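Local coordinates for response regulator receiver protein (Pseudoalteromonas atlantica T6c, PDB 3KTO) that is a response regulator receiver protein with a CheY-like fold, probably taking part in two-component signalling and transcription regulation, at residues I8-R19 with V31-F42; D65-V75 with T94-A103. All blocks are in the same frame, centred on the assembly; numbering follows the deposited sequence.

Interaction 1: residues I8-R19 with V31-F42; sequences IIYLVDHQKDAR and VTIQCFASAESF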
loop_
_atom_site.group_PDB
_atom_site.type_symbol
_atom_site.label_atom_id
_atom_site.label_comp_id
_atom_site.label_asym_id
_atom_site.label_seq_id
_atom_site.Cartn_x
_atom_site.Cartn_y
_atom_site.Cartn_z
ATOM N N ILE A 8 25.452 -11.688 -7.051
ATOM C CA ILE A 8 24.078 -11.345 -7.377
ATOM C C ILE A 8 23.107 -11.620 -6.240
ATOM O O ILE A 8 23.210 -12.636 -5.562
ATOM C CB ILE A 8 23.597 -12.156 -8.591
ATOM C CG1 ILE A 8 24.653 -12.100 -9.699
ATOM C CG2 ILE A 8 22.258 -11.621 -9.079
ATOM C CD1 ILE A 8 24.353 -12.990 -10.880
ATOM N N ILE A 9 22.168 -10.701 -6.037
ATOM C CA ILE A 9 21.129 -10.869 -5.029
ATOM C C ILE A 9 19.803 -10.727 -5.755
ATOM O O ILE A 9 19.533 -9.704 -6.382
ATOM C CB ILE A 9 21.200 -9.821 -3.905
ATOM C CG1 ILE A 9 22.387 -10.125 -2.987
ATOM C CG2 ILE A 9 19.897 -9.835 -3.088
ATOM C CD1 ILE A 9 22.410 -9.296 -1.721
ATOM N N TYR A 10 18.988 -11.770 -5.684
ATOM C CA TYR A 10 17.692 -11.770 -6.338
ATOM C C TYR A 10 16.633 -11.116 -5.466
ATOM O O TYR A 10 16.485 -11.465 -4.289
ATOM C CB TYR A 10 17.250 -13.204 -6.650
ATOM C CG TYR A 10 18.160 -13.955 -7.598
ATOM C CD1 TYR A 10 18.452 -13.447 -8.863
ATOM C CD2 TYR A 10 18.716 -15.181 -7.235
ATOM C CE1 TYR A 10 19.277 -14.143 -9.747
ATOM C CE2 TYR A 10 19.541 -15.887 -8.110
ATOM C CZ TYR A 10 19.816 -15.360 -9.366
ATOM O OH TYR A 10 20.631 -16.050 -10.236
ATOM N N LEU A 11 15.900 -10.172 -6.049
ATOM C CA LEU A 11 14.817 -9.495 -5.349
ATOM C C LEU A 11 13.494 -9.915 -5.991
ATOM O O LEU A 11 13.295 -9.750 -7.191
ATOM C CB LEU A 11 14.975 -7.972 -5.435
ATOM C CG LEU A 11 13.792 -7.125 -4.934
ATOM C CD1 LEU A 11 13.457 -7.471 -3.488
ATOM C CD2 LEU A 11 14.128 -5.650 -5.052
ATOM N N VAL A 12 12.601 -10.494 -5.193
ATOM C CA VAL A 12 11.292 -10.910 -5.688
ATOM C C VAL A 12 10.270 -10.058 -4.928
ATOM O O VAL A 12 10.094 -10.203 -3.717
ATOM C CB VAL A 12 11.049 -12.409 -5.423
ATOM C CG1 VAL A 12 9.820 -12.878 -6.170
ATOM C CG2 VAL A 12 12.257 -13.218 -5.860
ATOM N N ASP A 13 9.615 -9.160 -5.652
ATOM C CA ASP A 13 8.651 -8.243 -5.065
ATOM C C ASP A 13 7.748 -7.782 -6.205
ATOM O O ASP A 13 8.244 -7.326 -7.234
ATOM C CB ASP A 13 9.413 -7.047 -4.467
ATOM C CG ASP A 13 8.518 -6.094 -3.694
ATOM O OD1 ASP A 13 7.352 -5.908 -4.090
ATOM O OD2 ASP A 13 8.995 -5.510 -2.697
ATOM N N HIS A 14 6.437 -7.895 -6.023
ATOM C CA HIS A 14 5.478 -7.497 -7.054
ATOM C C HIS A 14 5.264 -5.983 -7.152
ATOM O O HIS A 14 4.587 -5.504 -8.061
ATOM C CB HIS A 14 4.132 -8.164 -6.796
ATOM C CG HIS A 14 3.504 -7.753 -5.503
ATOM N ND1 HIS A 14 4.024 -8.113 -4.282
ATOM C CD2 HIS A 14 2.438 -6.961 -5.240
ATOM C CE1 HIS A 14 3.305 -7.562 -3.319
ATOM N NE2 HIS A 14 2.337 -6.858 -3.875
ATOM N N GLN A 15 5.829 -5.232 -6.213
ATOM C CA GLN A 15 5.679 -3.784 -6.230
ATOM C C GLN A 15 6.764 -3.124 -7.075
ATOM O O GLN A 15 7.941 -3.141 -6.714
ATOM C CB GLN A 15 5.720 -3.233 -4.807
ATOM C CG GLN A 15 4.447 -3.488 -4.010
ATOM C CD GLN A 15 3.237 -2.771 -4.601
ATOM O OE1 GLN A 15 3.314 -1.595 -4.963
ATOM N NE2 GLN A 15 2.113 -3.473 -4.684
ATOM N N LYS A 16 6.358 -2.552 -8.203
ATOM C CA LYS A 16 7.283 -1.880 -9.104
ATOM C C LYS A 16 8.120 -0.827 -8.394
ATOM O O LYS A 16 9.339 -0.787 -8.555
ATOM C CB LYS A 16 6.527 -1.225 -10.262
ATOM C CG LYS A 16 5.978 -2.202 -11.284
ATOM C CD LYS A 16 5.453 -1.473 -12.511
ATOM C CE LYS A 16 4.230 -0.640 -12.187
ATOM N NZ LYS A 16 3.067 -1.502 -11.854
ATOM N N ASP A 17 7.471 0.029 -7.612
ATOM C CA ASP A 17 8.181 1.083 -6.891
ATOM C C ASP A 17 9.236 0.495 -5.959
ATOM O O ASP A 17 10.325 1.049 -5.807
ATOM C CB ASP A 17 7.202 1.935 -6.069
ATOM C CG ASP A 17 6.154 2.626 -6.927
ATOM O OD1 ASP A 17 6.312 2.659 -8.163
ATOM O OD2 ASP A 17 5.171 3.147 -6.360
ATOM N N ALA A 18 8.899 -0.623 -5.326
ATOM C CA ALA A 18 9.814 -1.290 -4.411
ATOM C C ALA A 18 11.072 -1.745 -5.146
ATOM O O ALA A 18 12.184 -1.457 -4.712
ATOM C CB ALA A 18 9.123 -2.481 -3.756
ATOM N N ARG A 19 10.901 -2.456 -6.257
ATOM C CA ARG A 19 12.046 -2.918 -7.030
ATOM C C ARG A 19 12.896 -1.717 -7.440
ATOM O O ARG A 19 14.125 -1.765 -7.400
ATOM C CB ARG A 19 11.585 -3.683 -8.276
ATOM C CG ARG A 19 10.724 -4.904 -7.967
ATOM C CD ARG A 19 10.620 -5.840 -9.153
ATOM N NE ARG A 19 9.887 -5.286 -10.288
ATOM C CZ ARG A 19 8.560 -5.255 -10.393
ATOM N NH1 ARG A 19 7.800 -5.742 -9.425
ATOM N NH2 ARG A 19 7.993 -4.769 -11.488
ATOM N N VAL A 31 27.375 -5.266 -5.340
ATOM C CA VAL A 31 26.497 -6.377 -5.734
ATOM C C VAL A 31 25.492 -5.979 -6.796
ATOM O O VAL A 31 25.132 -4.808 -6.906
ATOM C CB VAL A 31 25.697 -6.928 -4.522
ATOM C CG1 VAL A 31 24.720 -5.886 -4.031
ATOM C CG2 VAL A 31 24.954 -8.199 -4.908
ATOM N N THR A 32 25.044 -6.967 -7.571
ATOM C CA THR A 32 24.052 -6.761 -8.627
ATOM C C THR A 32 22.669 -7.196 -8.144
ATOM O O THR A 32 22.484 -8.348 -7.752
ATOM C CB THR A 32 24.356 -7.610 -9.890
ATOM O OG1 THR A 32 25.604 -7.209 -10.466
ATOM C CG2 THR A 32 23.239 -7.449 -10.918
ATOM N N ILE A 33 21.693 -6.299 -8.207
ATOM C CA ILE A 33 20.343 -6.643 -7.780
ATOM C C ILE A 33 19.466 -7.027 -8.971
ATOM O O ILE A 33 18.985 -6.157 -9.701
ATOM C CB ILE A 33 19.669 -5.467 -7.039
ATOM C CG1 ILE A 33 20.523 -5.041 -5.840
ATOM C CG2 ILE A 33 18.276 -5.869 -6.586
ATOM C CD1 ILE A 33 20.762 -6.141 -4.819
ATOM N N GLN A 34 19.280 -8.330 -9.174
ATOM C CA GLN A 34 18.438 -8.829 -10.253
ATOM C C GLN A 34 17.030 -9.033 -9.683
ATOM O O GLN A 34 16.835 -9.821 -8.751
ATOM C CB GLN A 34 19.005 -10.140 -10.790
ATOM C CG GLN A 34 18.175 -10.757 -11.892
ATOM C CD GLN A 34 18.973 -11.723 -12.743
ATOM O OE1 GLN A 34 19.877 -12.407 -12.250
ATOM N NE2 GLN A 34 18.635 -11.797 -14.027
ATOM N N CYS A 35 16.056 -8.335 -10.258
ATOM C CA CYS A 35 14.675 -8.362 -9.776
ATOM C C CYS A 35 13.663 -9.183 -10.558
ATOM O O CYS A 35 13.816 -9.418 -11.756
ATOM C CB CYS A 35 14.159 -6.934 -9.670
ATOM S SG CYS A 35 15.241 -5.862 -8.708
ATOM N N PHE A 36 12.610 -9.589 -9.851
ATOM C CA PHE A 36 11.525 -10.391 -10.408
ATOM C C PHE A 36 10.215 -9.927 -9.798
ATOM O O PHE A 36 10.126 -9.710 -8.588
ATOM C CB PHE A 36 11.756 -11.868 -10.093
ATOM C CG PHE A 36 12.985 -12.425 -10.736
ATOM C CD1 PHE A 36 12.954 -12.869 -12.057
ATOM C CD2 PHE A 36 14.189 -12.459 -10.047
ATOM C CE1 PHE A 36 14.108 -13.338 -12.681
ATOM C CE2 PHE A 36 15.350 -12.928 -10.665
ATOM C CZ PHE A 36 15.304 -13.365 -11.985
ATOM N N ALA A 37 9.196 -9.793 -10.633
ATOM C CA ALA A 37 7.896 -9.321 -10.179
ATOM C C ALA A 37 6.961 -10.374 -9.581
ATOM O O ALA A 37 5.871 -10.031 -9.114
ATOM C CB ALA A 37 7.192 -8.604 -11.323
ATOM N N SER A 38 7.364 -11.643 -9.594
ATOM C CA SER A 38 6.513 -12.698 -9.035
ATOM C C SER A 38 7.294 -13.973 -8.759
ATOM O O SER A 38 8.418 -14.134 -9.229
ATOM C CB SER A 38 5.366 -13.032 -9.999
ATOM O OG SER A 38 5.854 -13.689 -11.162
ATOM N N ALA A 39 6.686 -14.883 -8.001
ATOM C CA ALA A 39 7.322 -16.160 -7.685
ATOM C C ALA A 39 7.402 -16.976 -8.972
ATOM O O ALA A 39 8.388 -17.659 -9.225
ATOM C CB ALA A 39 6.506 -16.915 -6.648
ATOM N N GLU A 40 6.347 -16.902 -9.776
ATOM C CA GLU A 40 6.302 -17.628 -11.037
ATOM C C GLU A 40 7.476 -17.206 -11.926
ATOM O O GLU A 40 8.181 -18.046 -12.476
ATOM C CB GLU A 40 4.980 -17.350 -11.745
ATOM C CG GLU A 40 4.861 -17.987 -13.110
ATOM C CD GLU A 40 3.608 -17.548 -13.840
ATOM O OE1 GLU A 40 3.462 -16.336 -14.105
ATOM O OE2 GLU A 40 2.767 -18.415 -14.145
ATOM N N SER A 41 7.681 -15.898 -12.054
ATOM C CA SER A 41 8.769 -15.369 -12.865
ATOM C C SER A 41 10.136 -15.794 -12.332
ATOM O O SER A 41 11.021 -16.171 -13.103
ATOM C CB SER A 41 8.697 -13.846 -12.911
ATOM O OG SER A 41 9.762 -13.330 -13.683
ATOM N N PHE A 42 10.316 -15.732 -11.014
ATOM C CA PHE A 42 11.589 -16.129 -10.429
ATOM C C PHE A 42 11.862 -17.615 -10.611
ATOM O O PHE A 42 13.008 -18.018 -10.785
ATOM C CB PHE A 42 11.639 -15.829 -8.933
ATOM C CG PHE A 42 12.883 -16.341 -8.274
ATOM C CD1 PHE A 42 14.107 -15.705 -8.484
ATOM C CD2 PHE A 42 12.851 -17.500 -7.506
ATOM C CE1 PHE A 42 15.284 -16.220 -7.943
ATOM C CE2 PHE A 42 14.020 -18.023 -6.963
ATOM C CZ PHE A 42 15.242 -17.379 -7.185
HETATM O O HOH W 1 20.709 -14.972 -12.669
#
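Five backbone hydrogen bonds join Ile-9, Leu-11 and Asp-13 to Thr-32, Gln-34 and Phe-36. Ile-9 N to Thr-32 O is nearly straight (2.9 Å, 170°), whereas Gln-34 N to Ile-9 O is more bent (3.1 Å, 137°). A water 2.7 Å from Tyr-10 OH donates to Gln-34 OE1, and Ser-48 N is a further partner of that hydroxyl. Gln-34 lies alongside the tyrosine, its amide oxygen at the ring edge near CE1. Next to the strands, Arg-19 NH1 meets Asp-13 O in the carbonyl plane, on a lone pair, at 2.7 Å. Ala-37 CB sits over one face of the guanidinium and Lys-16 CA over the other; an alanine in place of Arg-19 would probably leave Asp-13 O without this donor and Ala-37 CB without its cover. The two strands run parallel, as expected for the beta-alpha-beta unit 8-12, 16-26, 32-36 of the CheY-like fold. Ile-8, Tyr-10, Val-12, Gln-34 and Phe-36 point to one face of the sheet, Ile-9, Leu-11, Ile-33 and Cys-35 to the other. On the first, Phe-42 has CG anti to the backbone N (chi1 175°), which carries the ring to Tyr-10, whose face its edge meets in an offset edge-to-face pair, Phe-42 CE1 lying 3.7 Å from Tyr-10 CD2; Val-12 CG2 packs beside Phe-42 CG. On the second, Ile-33 CD1 reaches Ile-9 CB at 3.8 Å, and Cys-35 SG rests against Leu-11 CD2.

Interaction 2: residues D65-V75 with T94-A103; sequences DSGIELLETLV and TAVRAMRASA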
loop_
_atom_site.group_PDB
_atom_site.type_symbol
_atom_site.label_atom_id
_atom_site.label_comp_id
_atom_site.label_asym_id
_atom_site.label_seq_id
_atom_site.Cartn_x
_atom_site.Cartn_y
_atom_site.Cartn_z
ATOM N N ASP A 65 1.643 -14.638 2.747
ATOM C CA ASP A 65 2.731 -15.579 2.940
ATOM C C ASP A 65 3.278 -16.270 1.688
ATOM O O ASP A 65 4.126 -17.139 1.817
ATOM C CB ASP A 65 2.313 -16.666 3.941
ATOM C CG ASP A 65 2.156 -16.138 5.363
ATOM O OD1 ASP A 65 2.516 -14.968 5.622
ATOM O OD2 ASP A 65 1.674 -16.911 6.220
ATOM N N SER A 66 2.826 -15.891 0.493
ATOM C CA SER A 66 3.323 -16.562 -0.718
ATOM C C SER A 66 4.836 -16.418 -0.911
ATOM O O SER A 66 5.483 -17.312 -1.452
ATOM C CB SER A 66 2.568 -16.082 -1.964
ATOM O OG SER A 66 2.702 -14.697 -2.201
ATOM N N GLY A 67 5.406 -15.310 -0.450
ATOM C CA GLY A 67 6.839 -15.122 -0.572
ATOM C C GLY A 67 7.574 -16.089 0.347
ATOM O O GLY A 67 8.611 -16.645 -0.023
ATOM N N ILE A 68 7.035 -16.296 1.547
ATOM C CA ILE A 68 7.636 -17.208 2.514
ATOM C C ILE A 68 7.517 -18.634 1.980
ATOM O O ILE A 68 8.424 -19.443 2.140
ATOM C CB ILE A 68 6.940 -17.079 3.888
ATOM C CG1 ILE A 68 7.164 -15.666 4.431
ATOM C CG2 ILE A 68 7.501 -18.102 4.868
ATOM C CD1 ILE A 68 6.276 -15.308 5.620
ATOM N N GLU A 69 6.397 -18.934 1.338
ATOM C CA GLU A 69 6.195 -20.262 0.758
ATOM C C GLU A 69 7.307 -20.481 -0.286
ATOM O O GLU A 69 7.897 -21.560 -0.383
ATOM C CB GLU A 69 4.810 -20.326 0.112
ATOM C CG GLU A 69 4.430 -21.671 -0.455
ATOM C CD GLU A 69 3.029 -21.667 -1.032
ATOM O OE1 GLU A 69 2.751 -20.819 -1.900
ATOM O OE2 GLU A 69 2.203 -22.508 -0.618
ATOM N N LEU A 70 7.599 -19.443 -1.064
ATOM C CA LEU A 70 8.660 -19.532 -2.059
ATOM C C LEU A 70 9.962 -19.900 -1.353
ATOM O O LEU A 70 10.683 -20.790 -1.794
ATOM C CB LEU A 70 8.830 -18.201 -2.795
ATOM C CG LEU A 70 10.042 -18.085 -3.724
ATOM C CD1 LEU A 70 10.011 -19.173 -4.798
ATOM C CD2 LEU A 70 10.029 -16.707 -4.363
ATOM N N LEU A 71 10.262 -19.214 -0.253
ATOM C CA LEU A 71 11.481 -19.504 0.502
ATOM C C LEU A 71 11.475 -20.960 0.974
ATOM O O LEU A 71 12.470 -21.663 0.842
ATOM C CB LEU A 71 11.606 -18.572 1.723
ATOM C CG LEU A 71 12.749 -18.871 2.702
ATOM C CD1 LEU A 71 14.082 -18.982 1.960
ATOM C CD2 LEU A 71 12.813 -17.747 3.744
ATOM N N GLU A 72 10.353 -21.400 1.531
ATOM C CA GLU A 72 10.236 -22.772 2.018
ATOM C C GLU A 72 10.479 -23.780 0.886
ATOM O O GLU A 72 11.156 -24.787 1.075
ATOM C CB GLU A 72 8.854 -22.993 2.636
ATOM C CG GLU A 72 8.577 -22.067 3.823
ATOM C CD GLU A 72 7.156 -22.170 4.357
ATOM O OE1 GLU A 72 6.255 -22.594 3.610
ATOM O OE2 GLU A 72 6.937 -21.796 5.526
ATOM N N THR A 73 9.929 -23.496 -0.289
ATOM C CA THR A 73 10.097 -24.378 -1.434
ATOM C C THR A 73 11.561 -24.501 -1.840
ATOM O O THR A 73 12.062 -25.605 -2.056
ATOM C CB THR A 73 9.297 -23.874 -2.643
ATOM O OG1 THR A 73 7.895 -23.994 -2.361
ATOM C CG2 THR A 73 9.651 -24.685 -3.896
ATOM N N LEU A 74 12.240 -23.363 -1.948
ATOM C CA LEU A 74 13.644 -23.342 -2.328
ATOM C C LEU A 74 14.503 -24.073 -1.305
ATOM O O LEU A 74 15.438 -24.787 -1.670
ATOM C CB LEU A 74 14.134 -21.905 -2.466
ATOM C CG LEU A 74 13.498 -21.056 -3.565
ATOM C CD1 LEU A 74 14.005 -19.636 -3.434
ATOM C CD2 LEU A 74 13.839 -21.627 -4.942
ATOM N N VAL A 75 14.191 -23.890 -0.026
ATOM C CA VAL A 75 14.945 -24.550 1.033
ATOM C C VAL A 75 14.711 -26.055 0.948
ATOM O O VAL A 75 15.607 -26.854 1.204
ATOM C CB VAL A 75 14.517 -24.042 2.431
ATOM C CG1 VAL A 75 15.149 -24.911 3.520
ATOM C CG2 VAL A 75 14.940 -22.592 2.605
ATOM N N THR A 94 3.151 -14.700 10.637
ATOM C CA THR A 94 3.913 -14.563 9.396
ATOM C C THR A 94 5.419 -14.402 9.693
ATOM O O THR A 94 6.268 -15.041 9.058
ATOM C CB THR A 94 3.385 -13.371 8.573
ATOM O OG1 THR A 94 2.114 -13.724 8.007
ATOM C CG2 THR A 94 4.368 -12.989 7.460
ATOM N N ALA A 95 5.741 -13.563 10.671
ATOM C CA ALA A 95 7.137 -13.341 11.066
ATOM C C ALA A 95 7.752 -14.648 11.548
ATOM O O ALA A 95 8.866 -15.002 11.164
ATOM C CB ALA A 95 7.215 -12.286 12.178
ATOM N N VAL A 96 7.020 -15.367 12.391
ATOM C CA VAL A 96 7.496 -16.636 12.922
ATOM C C VAL A 96 7.692 -17.661 11.802
ATOM O O VAL A 96 8.687 -18.379 11.777
ATOM C CB VAL A 96 6.507 -17.201 13.985
ATOM C CG1 VAL A 96 6.917 -18.611 14.402
ATOM C CG2 VAL A 96 6.478 -16.281 15.206
ATOM N N ARG A 97 6.742 -17.736 10.883
ATOM C CA ARG A 97 6.862 -18.673 9.773
ATOM C C ARG A 97 8.119 -18.346 8.957
ATOM O O ARG A 97 8.829 -19.239 8.494
ATOM C CB ARG A 97 5.622 -18.588 8.889
ATOM C CG ARG A 97 5.675 -19.498 7.693
ATOM C CD ARG A 97 4.401 -19.398 6.870
ATOM N NE ARG A 97 4.432 -20.345 5.761
ATOM C CZ ARG A 97 3.412 -20.561 4.942
ATOM N NH1 ARG A 97 2.275 -19.896 5.102
ATOM N NH2 ARG A 97 3.536 -21.441 3.963
ATOM N N ALA A 98 8.389 -17.055 8.794
ATOM C CA ALA A 98 9.552 -16.591 8.055
ATOM C C ALA A 98 10.833 -17.063 8.722
ATOM O O ALA A 98 11.731 -17.586 8.055
ATOM C CB ALA A 98 9.541 -15.079 7.972
HETATM N N MSE A 99 10.920 -16.886 10.038
HETATM C CA MSE A 99 12.114 -17.308 10.759
HETATM C C MSE A 99 12.292 -18.831 10.704
HETATM O O MSE A 99 13.409 -19.316 10.555
HETATM C CB MSE A 99 12.086 -16.803 12.214
HETATM C CG MSE A 99 12.072 -15.254 12.354
HETATM SE SE MSE A 99 13.276 -14.273 11.169
HETATM C CE MSE A 99 12.132 -14.173 9.676
ATOM N N ARG A 100 11.202 -19.586 10.802
ATOM C CA ARG A 100 11.316 -21.042 10.717
ATOM C C ARG A 100 11.696 -21.470 9.302
ATOM O O ARG A 100 12.192 -22.572 9.091
ATOM C CB ARG A 100 9.997 -21.711 11.107
ATOM C CG ARG A 100 9.775 -21.764 12.604
ATOM C CD ARG A 100 8.399 -22.282 12.953
ATOM N NE ARG A 100 8.267 -22.505 14.387
ATOM C CZ ARG A 100 7.108 -22.483 15.033
ATOM N NH1 ARG A 100 5.987 -22.243 14.366
ATOM N NH2 ARG A 100 7.067 -22.699 16.340
ATOM N N ALA A 101 11.451 -20.599 8.331
ATOM C CA ALA A 101 11.770 -20.908 6.942
ATOM C C ALA A 101 13.227 -20.557 6.650
ATOM O O ALA A 101 13.653 -20.551 5.495
ATOM C CB ALA A 101 10.838 -20.144 6.008
ATOM N N SER A 102 13.967 -20.250 7.715
ATOM C CA SER A 102 15.386 -19.910 7.666
ATOM C C SER A 102 15.752 -18.496 7.225
ATOM O O SER A 102 16.913 -18.226 6.934
ATOM C CB SER A 102 16.150 -20.902 6.786
ATOM O OG SER A 102 16.030 -20.557 5.415
ATOM N N ALA A 103 14.785 -17.593 7.172
ATOM C CA ALA A 103 15.082 -16.219 6.771
ATOM C C ALA A 103 16.187 -15.649 7.661
ATOM O O ALA A 103 16.195 -15.889 8.863
ATOM C CB ALA A 103 13.826 -15.360 6.887
HETATM O O HOH W 2 8.155 -21.650 7.912
#
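Arg-97 grips Glu-72 side-on with two nitrogens, NE to OE2 at 2.9 Å (173°) and NH2 to OE1 at 3.0 Å. Both oxygens lie in the guanidinium plane, yet the carboxylate is turned well off it, and OE2 is met from above its own plane, OE1 on its syn side. Arg-97 NH1 reaches Asp-65 OD2 on the anti side at 3.2 Å, a longer and more bent salt bridge between planes 86° apart. Asp-65 OD1 lies 2.7 Å from Thr-94 OG1. Arg-97 is extended from CG to NE, with CG anti to its backbone N, and its stem crosses over Ile-68, whose CG2 touches Arg-97 CG. This network spans two nearly parallel helices, 66-76 and 92-100 of the receiver fold, whose segment axes run 9.7 Å apart at 17°. Ile-68 CD1 packs on Thr-94 CG2 at 3.5 Å and on Ala-98 CB. Ala-101 CB fits between Glu-72 CG and Leu-71 CD2, the latter 3.8 Å away. Further out, one water donates to Glu-72 OE2 and to Arg-97 O, tying the carboxylate to the second helix's backbone. A Schellman motif with Ser-102 at C-prime ends that helix and sets Ala-103 CB against Leu-71 CD2, while Asp-65 N is hydrogen-bonded to His-59 ND1.

How the interactions relate
Interaction 1 joins the edge strand 32-36 to strand 8-12, and interaction 2 pairs two helices; their centres are 16 Å apart, on opposite sides of the chain's centre. They nevertheless meet through helix 66-76: Phe-42 CE2 lies 3.9 Å from Leu-74 CD1, and Leu-70 CD2 is 4.2 Å from both Val-12 CG1 and Ala-39 CB. Helix 66-76 therefore presents Leu-70 and Leu-74 to interaction 1 and Ile-68 and Leu-71 to 94-103. In interaction 1, Asp-13 follows strand 8-12 and forms a salt bridge with Lys-109, an arrangement reminiscent of the aspartate and lysine near the active site of CheY-like receivers.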